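Local structure of UTP-glucose-1-phosphate uridylyltransferase 2 (Trypanosoma brucei, 3GUE) at residues 157-169 against 184-198. The protein binds UDP-glucose and probably catalyses its formation from UTP and alpha-D-glucose 1-phosphate, with release of diphosphate. Residues are numbered along the deposited sequence; the frame is centred on the assembly and turned at random.
Sequences DIELMQNRVPKIR and CEWVPPGHGDVYTVL. With UPG (uridine-5'-diphosphate-glucose), chain C.
Two short antiparallel strands, joined at V165 and V187, adjoin the loops that hold the uracil of UDP-glucose, Q162 on one and G190 on the other, and beyond these L160 packs on helix 194-201. V165 and V187 form a hydrogen-bonded pair: V187 N reaches V165 O (2.9 Å), and V165 N returns to V187 O. Further on, K167 N bonds E185 O, while the ammonium of K167 bonds V335 O and, weakly, C184 O. R164 lays its guanidinium flat on the indole of W186, planes 10° apart, with CZ 4.0 Å from the centroid of the five-membered ring: a cation-pi stack. F134 adds a second cation-pi contact to R164. In this GT-A-type nucleotidyltransferase, strand 159-161 edges the central mixed sheet and strand 186-187 edges a four-stranded antiparallel one; the contact spans both. In the loop between strands 159-161 and 165-169, the Q162 chain, extended beyond CG, carries its amide to the uracil. OE1 accepts from UPG N3 (2.7 Å); NE2 bonds UPG O4 only weakly, and more firmly D193 OD2 (3.1 Å), which lies near the amide plane and would fix the amide's rotation. The same OD2 takes N163 N at 3.0 Å, so two donors hold the carboxylate. G190 N bonds UPG O4 weakly, whereas H191 NE2 meets UPG O1B at 2.6 Å, near the imidazole plane. On the helix, V197 CG1 packs on L160 CG (3.6 Å) and also touches M161 O, with L198 CD2 touching both methyls of L160.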
loop_
_atom_site.group_PDB
_atom_site.type_symbol
_atom_site.label_atom_id
_atom_site.label_comp_id
_atom_site.label_asym_id
_atom_site.label_seq_id
_atom_site.Cartn_x
_atom_site.Cartn_y
_atom_site.Cartn_z
ATOM N N ASP A 157 13.711 -8.504 16.703
ATOM C CA ASP A 157 14.048 -7.245 16.016
ATOM C C ASP A 157 13.139 -6.877 14.814
ATOM O O ASP A 157 12.702 -5.729 14.695
ATOM C CB ASP A 157 15.534 -7.249 15.620
ATOM C CG ASP A 157 16.468 -7.193 16.833
ATOM O OD1 ASP A 157 16.646 -8.218 17.533
ATOM O OD2 ASP A 157 17.050 -6.113 17.071
ATOM N N ILE A 158 12.812 -7.858 13.979
ATOM C CA ILE A 158 12.192 -7.601 12.687
ATOM C C ILE A 158 10.677 -7.371 12.779
ATOM O O ILE A 158 10.162 -6.393 12.238
ATOM C CB ILE A 158 12.505 -8.762 11.675
ATOM C CG1 ILE A 158 14.029 -8.972 11.509
ATOM C CG2 ILE A 158 11.768 -8.593 10.359
ATOM C CD1 ILE A 158 14.682 -8.140 10.398
ATOM N N GLU A 159 9.962 -8.243 13.488
ATOM C CA GLU A 159 8.519 -8.163 13.447
ATOM C C GLU A 159 7.963 -7.011 14.260
ATOM O O GLU A 159 8.398 -6.780 15.397
ATOM C CB GLU A 159 7.847 -9.469 13.887
ATOM C CG GLU A 159 6.359 -9.483 13.524
ATOM C CD GLU A 159 5.720 -10.860 13.704
ATOM O OE1 GLU A 159 5.780 -11.403 14.807
ATOM O OE2 GLU A 159 5.137 -11.368 12.730
ATOM N N LEU A 160 6.988 -6.329 13.663
ATOM C CA LEU A 160 6.111 -5.395 14.369
ATOM C C LEU A 160 4.706 -5.915 14.136
ATOM O O LEU A 160 4.161 -5.787 13.038
ATOM C CB LEU A 160 6.277 -3.958 13.840
ATOM C CG LEU A 160 5.556 -2.828 14.596
ATOM C CD1 LEU A 160 6.234 -2.430 15.922
ATOM C CD2 LEU A 160 5.406 -1.641 13.716
ATOM N N MET A 161 4.125 -6.535 15.156
ATOM C CA MET A 161 2.798 -7.107 15.026
ATOM C C MET A 161 1.755 -6.023 15.258
ATOM O O MET A 161 1.718 -5.389 16.302
ATOM C CB MET A 161 2.577 -8.293 16.002
ATOM C CG MET A 161 1.231 -9.013 15.761
ATOM S SD MET A 161 1.251 -10.063 14.280
ATOM C CE MET A 161 2.354 -11.347 14.791
ATOM N N GLN A 162 0.925 -5.801 14.255
ATOM C CA GLN A 162 -0.120 -4.827 14.384
ATOM C C GLN A 162 -1.333 -5.465 15.067
ATOM O O GLN A 162 -1.317 -6.638 15.463
ATOM C CB GLN A 162 -0.461 -4.194 13.024
ATOM C CG GLN A 162 -1.207 -5.087 12.024
ATOM C CD GLN A 162 -1.623 -4.291 10.795
ATOM O OE1 GLN A 162 -1.194 -4.579 9.679
ATOM N NE2 GLN A 162 -2.404 -3.251 11.009
ATOM N N ASN A 163 -2.360 -4.661 15.249
ATOM C CA ASN A 163 -3.590 -5.081 15.866
ATOM C C ASN A 163 -4.527 -5.727 14.851
ATOM O O ASN A 163 -4.229 -5.791 13.653
ATOM C CB ASN A 163 -4.262 -3.857 16.482
ATOM C CG ASN A 163 -3.353 -3.123 17.460
ATOM O OD1 ASN A 163 -3.151 -1.907 17.351
ATOM N ND2 ASN A 163 -2.808 -3.856 18.419
ATOM N N ARG A 164 -5.613 -6.274 15.377
ATOM C CA ARG A 164 -6.771 -6.715 14.592
ATOM C C ARG A 164 -8.067 -6.256 15.233
ATOM O O ARG A 164 -8.150 -6.073 16.464
ATOM C CB ARG A 164 -6.795 -8.221 14.355
ATOM C CG ARG A 164 -6.637 -9.097 15.582
ATOM C CD ARG A 164 -6.844 -10.550 15.159
ATOM N NE ARG A 164 -7.157 -11.432 16.284
ATOM C CZ ARG A 164 -7.486 -12.717 16.141
ATOM N NH1 ARG A 164 -7.529 -13.263 14.927
ATOM N NH2 ARG A 164 -7.758 -13.463 17.206
ATOM N N VAL A 165 -9.067 -6.078 14.374
ATOM C CA VAL A 165 -10.343 -5.523 14.767
ATOM C C VAL A 165 -11.456 -6.391 14.149
ATOM O O VAL A 165 -11.283 -6.961 13.077
ATOM C CB VAL A 165 -10.477 -3.973 14.405
ATOM C CG1 VAL A 165 -9.276 -3.168 14.907
ATOM C CG2 VAL A 165 -10.659 -3.718 12.938
ATOM N N PRO A 166 -12.601 -6.526 14.833
ATOM C CA PRO A 166 -13.604 -7.334 14.130
ATOM C C PRO A 166 -14.280 -6.568 12.993
ATOM O O PRO A 166 -14.401 -5.336 13.055
ATOM C CB PRO A 166 -14.616 -7.658 15.249
ATOM C CG PRO A 166 -14.555 -6.502 16.154
ATOM C CD PRO A 166 -13.091 -6.062 16.152
ATOM N N LYS A 167 -14.634 -7.287 11.932
ATOM C CA LYS A 167 -15.556 -6.800 10.910
ATOM C C LYS A 167 -16.889 -6.699 11.633
ATOM O O LYS A 167 -17.176 -7.524 12.506
ATOM C CB LYS A 167 -15.690 -7.805 9.781
ATOM C CG LYS A 167 -14.405 -8.021 8.996
ATOM C CD LYS A 167 -14.629 -9.098 7.959
ATOM C CE LYS A 167 -13.311 -9.489 7.305
ATOM N NZ LYS A 167 -13.520 -10.464 6.189
ATOM N N ILE A 168 -17.676 -5.673 11.333
ATOM C CA ILE A 168 -18.920 -5.465 12.084
ATOM C C ILE A 168 -20.091 -5.472 11.082
ATOM O O ILE A 168 -19.916 -5.027 9.967
ATOM C CB ILE A 168 -18.857 -4.192 12.979
ATOM C CG1 ILE A 168 -18.603 -2.915 12.157
ATOM C CG2 ILE A 168 -17.735 -4.347 14.083
ATOM C CD1 ILE A 168 -19.125 -1.641 12.848
ATOM N N ARG A 169 -21.246 -6.007 11.470
ATOM C CA ARG A 169 -22.388 -6.122 10.547
ATOM C C ARG A 169 -22.869 -4.730 10.129
ATOM O O ARG A 169 -22.981 -3.821 10.966
ATOM C CB ARG A 169 -23.546 -6.886 11.200
ATOM C CG ARG A 169 -23.288 -8.331 11.657
ATOM C CD ARG A 169 -24.589 -8.927 12.290
ATOM N NE ARG A 169 -25.754 -8.885 11.379
ATOM C CZ ARG A 169 -26.318 -9.933 10.782
ATOM N NH1 ARG A 169 -25.867 -11.163 10.997
ATOM N NH2 ARG A 169 -27.373 -9.756 9.991
ATOM N N CYS A 184 -12.236 -15.094 8.985
ATOM C CA CYS A 184 -12.915 -14.038 8.232
ATOM C C CYS A 184 -13.628 -12.997 9.098
ATOM O O CYS A 184 -14.091 -11.993 8.545
ATOM C CB CYS A 184 -13.936 -14.621 7.247
ATOM S SG CYS A 184 -13.199 -15.593 5.907
ATOM N N GLU A 185 -13.720 -13.236 10.420
ATOM C CA GLU A 185 -14.402 -12.337 11.380
ATOM C C GLU A 185 -13.566 -11.088 11.769
ATOM O O GLU A 185 -14.052 -10.188 12.476
ATOM C CB GLU A 185 -14.802 -13.103 12.649
ATOM C CG GLU A 185 -15.822 -14.259 12.439
ATOM C CD GLU A 185 -16.053 -15.130 13.681
ATOM O OE1 GLU A 185 -15.467 -14.870 14.766
ATOM O OE2 GLU A 185 -16.827 -16.098 13.561
ATOM N N TRP A 186 -12.316 -11.058 11.309
ATOM C CA TRP A 186 -11.318 -10.088 11.745
ATOM C C TRP A 186 -10.627 -9.429 10.559
ATOM O O TRP A 186 -10.446 -10.090 9.541
ATOM C CB TRP A 186 -10.227 -10.809 12.540
ATOM C CG TRP A 186 -10.715 -11.346 13.795
ATOM C CD1 TRP A 186 -11.224 -12.601 14.015
ATOM C CD2 TRP A 186 -10.763 -10.660 15.045
ATOM N NE1 TRP A 186 -11.576 -12.732 15.335
ATOM C CE2 TRP A 186 -11.305 -11.560 15.991
ATOM C CE3 TRP A 186 -10.392 -9.368 15.459
ATOM C CZ2 TRP A 186 -11.502 -11.213 17.326
ATOM C CZ3 TRP A 186 -10.589 -9.013 16.781
ATOM C CH2 TRP A 186 -11.122 -9.952 17.717
ATOM N N VAL A 187 -10.216 -8.167 10.719
ATOM C CA VAL A 187 -9.262 -7.496 9.779
ATOM C C VAL A 187 -8.248 -6.619 10.501
ATOM O O VAL A 187 -8.613 -5.985 11.478
ATOM C CB VAL A 187 -9.943 -6.566 8.758
ATOM C CG1 VAL A 187 -10.448 -7.349 7.586
ATOM C CG2 VAL A 187 -11.045 -5.730 9.406
ATOM N N PRO A 188 -6.995 -6.539 9.976
ATOM C CA PRO A 188 -6.032 -5.535 10.463
ATOM C C PRO A 188 -6.651 -4.157 10.188
ATOM O O PRO A 188 -7.273 -3.987 9.132
ATOM C CB PRO A 188 -4.789 -5.762 9.576
ATOM C CG PRO A 188 -5.295 -6.493 8.362
ATOM C CD PRO A 188 -6.417 -7.358 8.893
ATOM N N PRO A 189 -6.501 -3.193 11.118
ATOM C CA PRO A 189 -7.253 -1.930 10.979
ATOM C C PRO A 189 -6.656 -0.847 10.036
ATOM O O PRO A 189 -6.923 0.345 10.229
ATOM C CB PRO A 189 -7.305 -1.422 12.413
ATOM C CG PRO A 189 -6.090 -1.981 13.084
ATOM C CD PRO A 189 -5.665 -3.216 12.345
ATOM N N GLY A 190 -5.841 -1.256 9.064
ATOM C CA GLY A 190 -5.195 -0.333 8.105
ATOM C C GLY A 190 -3.751 -0.133 8.515
ATOM O O GLY A 190 -3.414 -0.394 9.657
ATOM N N HIS A 191 -2.898 0.280 7.571
ATOM C CA HIS A 191 -1.536 0.714 7.859
ATOM C C HIS A 191 -1.446 2.002 8.730
ATOM O O HIS A 191 -0.421 2.258 9.347
ATOM C CB HIS A 191 -0.662 0.760 6.566
ATOM C CG HIS A 191 -1.342 1.417 5.394
ATOM N ND1 HIS A 191 -1.630 2.762 5.357
ATOM C CD2 HIS A 191 -1.859 0.897 4.253
ATOM C CE1 HIS A 191 -2.271 3.054 4.232
ATOM N NE2 HIS A 191 -2.429 1.934 3.545
ATOM N N GLY A 192 -2.525 2.778 8.828
ATOM C CA GLY A 192 -2.588 3.877 9.794
ATOM C C GLY A 192 -2.328 3.412 11.215
ATOM O O GLY A 192 -1.949 4.229 12.072
ATOM N N ASP A 193 -2.503 2.091 11.430
ATOM C CA ASP A 193 -2.342 1.384 12.707
ATOM C C ASP A 193 -0.897 1.464 13.195
ATOM O O ASP A 193 -0.629 1.344 14.378
ATOM C CB ASP A 193 -2.759 -0.088 12.521
ATOM C CG ASP A 193 -3.032 -0.838 13.830
ATOM O OD1 ASP A 193 -3.517 -0.249 14.820
ATOM O OD2 ASP A 193 -2.825 -2.071 13.847
ATOM N N VAL A 194 0.035 1.686 12.270
ATOM C CA VAL A 194 1.462 1.730 12.604
ATOM C C VAL A 194 1.873 2.617 13.798
ATOM O O VAL A 194 2.741 2.245 14.584
ATOM C CB VAL A 194 2.323 2.079 11.349
ATOM C CG1 VAL A 194 2.064 3.539 10.868
ATOM C CG2 VAL A 194 3.802 1.821 11.651
ATOM N N TYR A 195 1.232 3.774 13.945
ATOM C CA TYR A 195 1.667 4.750 14.939
ATOM C C TYR A 195 1.367 4.242 16.358
ATOM O O TYR A 195 2.269 4.189 17.210
ATOM C CB TYR A 195 1.064 6.138 14.672
ATOM C CG TYR A 195 1.310 6.686 13.266
ATOM C CD1 TYR A 195 2.607 7.023 12.817
ATOM C CD2 TYR A 195 0.246 6.865 12.380
ATOM C CE1 TYR A 195 2.823 7.524 11.518
ATOM C CE2 TYR A 195 0.453 7.374 11.092
ATOM C CZ TYR A 195 1.746 7.696 10.662
ATOM O OH TYR A 195 1.930 8.209 9.381
ATOM N N THR A 196 0.126 3.832 16.583
ATOM C CA THR A 196 -0.298 3.200 17.860
ATOM C C THR A 196 0.426 1.886 18.173
ATOM O O THR A 196 0.816 1.645 19.315
ATOM C CB THR A 196 -1.836 3.027 17.939
ATOM O OG1 THR A 196 -2.220 2.562 19.246
ATOM C CG2 THR A 196 -2.343 2.069 16.897
ATOM N N VAL A 197 0.670 1.081 17.154
ATOM C CA VAL A 197 1.440 -0.153 17.327
ATOM C C VAL A 197 2.877 0.132 17.776
ATOM O O VAL A 197 3.365 -0.497 18.739
ATOM C CB VAL A 197 1.417 -1.002 16.056
ATOM C CG1 VAL A 197 2.425 -2.145 16.156
ATOM C CG2 VAL A 197 -0.023 -1.525 15.804
ATOM N N LEU A 198 3.541 1.064 17.089
ATOM C CA LEU A 198 4.884 1.523 17.484
ATOM C C LEU A 198 4.911 2.032 18.936
ATOM O O LEU A 198 5.835 1.725 19.696
ATOM C CB LEU A 198 5.414 2.601 16.511
ATOM C CG LEU A 198 6.088 2.142 15.215
ATOM C CD1 LEU A 198 6.497 3.376 14.345
ATOM C CD2 LEU A 198 7.269 1.211 15.489
HETATM N N1 UPG C . -1.158 -2.997 5.100
HETATM C C2 UPG C . -0.804 -3.241 6.442
HETATM N N3 UPG C . -1.824 -3.239 7.377
HETATM C C4 UPG C . -3.141 -3.010 7.055
HETATM C C5 UPG C . -3.499 -2.746 5.727
HETATM C C6 UPG C . -2.517 -2.733 4.741
HETATM O O2 UPG C . 0.346 -3.485 6.836
HETATM O O4 UPG C . -3.971 -3.048 7.974
HETATM C C1C UPG C . -0.092 -2.983 4.047
HETATM C C2C UPG C . -0.281 -3.764 2.743
HETATM O O2C UPG C . 0.053 -5.148 2.924
HETATM C C3C UPG C . 0.755 -3.065 1.866
HETATM C C4C UPG C . 0.618 -1.613 2.295
HETATM O O4C UPG C . 0.020 -1.614 3.619
HETATM O O3C UPG C . 2.057 -3.517 2.236
HETATM C C5C UPG C . -0.337 -0.817 1.346
HETATM O O5C UPG C . -1.677 -1.224 1.418
HETATM P PA UPG C . -2.583 -1.340 0.088
HETATM O O1A UPG C . -1.741 -2.093 -0.884
HETATM O O2A UPG C . -3.939 -1.814 0.390
HETATM O O3A UPG C . -2.630 0.225 -0.419
HETATM P PB UPG C . -3.724 1.361 -0.018
HETATM O O1B UPG C . -3.809 1.416 1.451
HETATM O O2B UPG C . -4.973 1.218 -0.830
HETATM O O3B UPG C . -2.980 2.639 -0.645
HETATM C "C1'" UPG C . -1.693 3.067 -0.066
HETATM C "C2'" UPG C . -1.835 4.493 0.445
HETATM C "C3'" UPG C . -2.277 5.361 -0.727
HETATM C "C4'" UPG C . -1.202 5.298 -1.825
HETATM C "C5'" UPG C . -0.967 3.830 -2.263
HETATM C "C6'" UPG C . 0.284 3.720 -3.096
HETATM O "O2'" UPG C . -2.815 4.576 1.497
HETATM O "O3'" UPG C . -2.518 6.678 -0.264
HETATM O "O4'" UPG C . -1.586 6.080 -2.946
HETATM O "O5'" UPG C . -0.736 2.941 -1.136
HETATM O "O6'" UPG C . 0.277 2.471 -3.791
#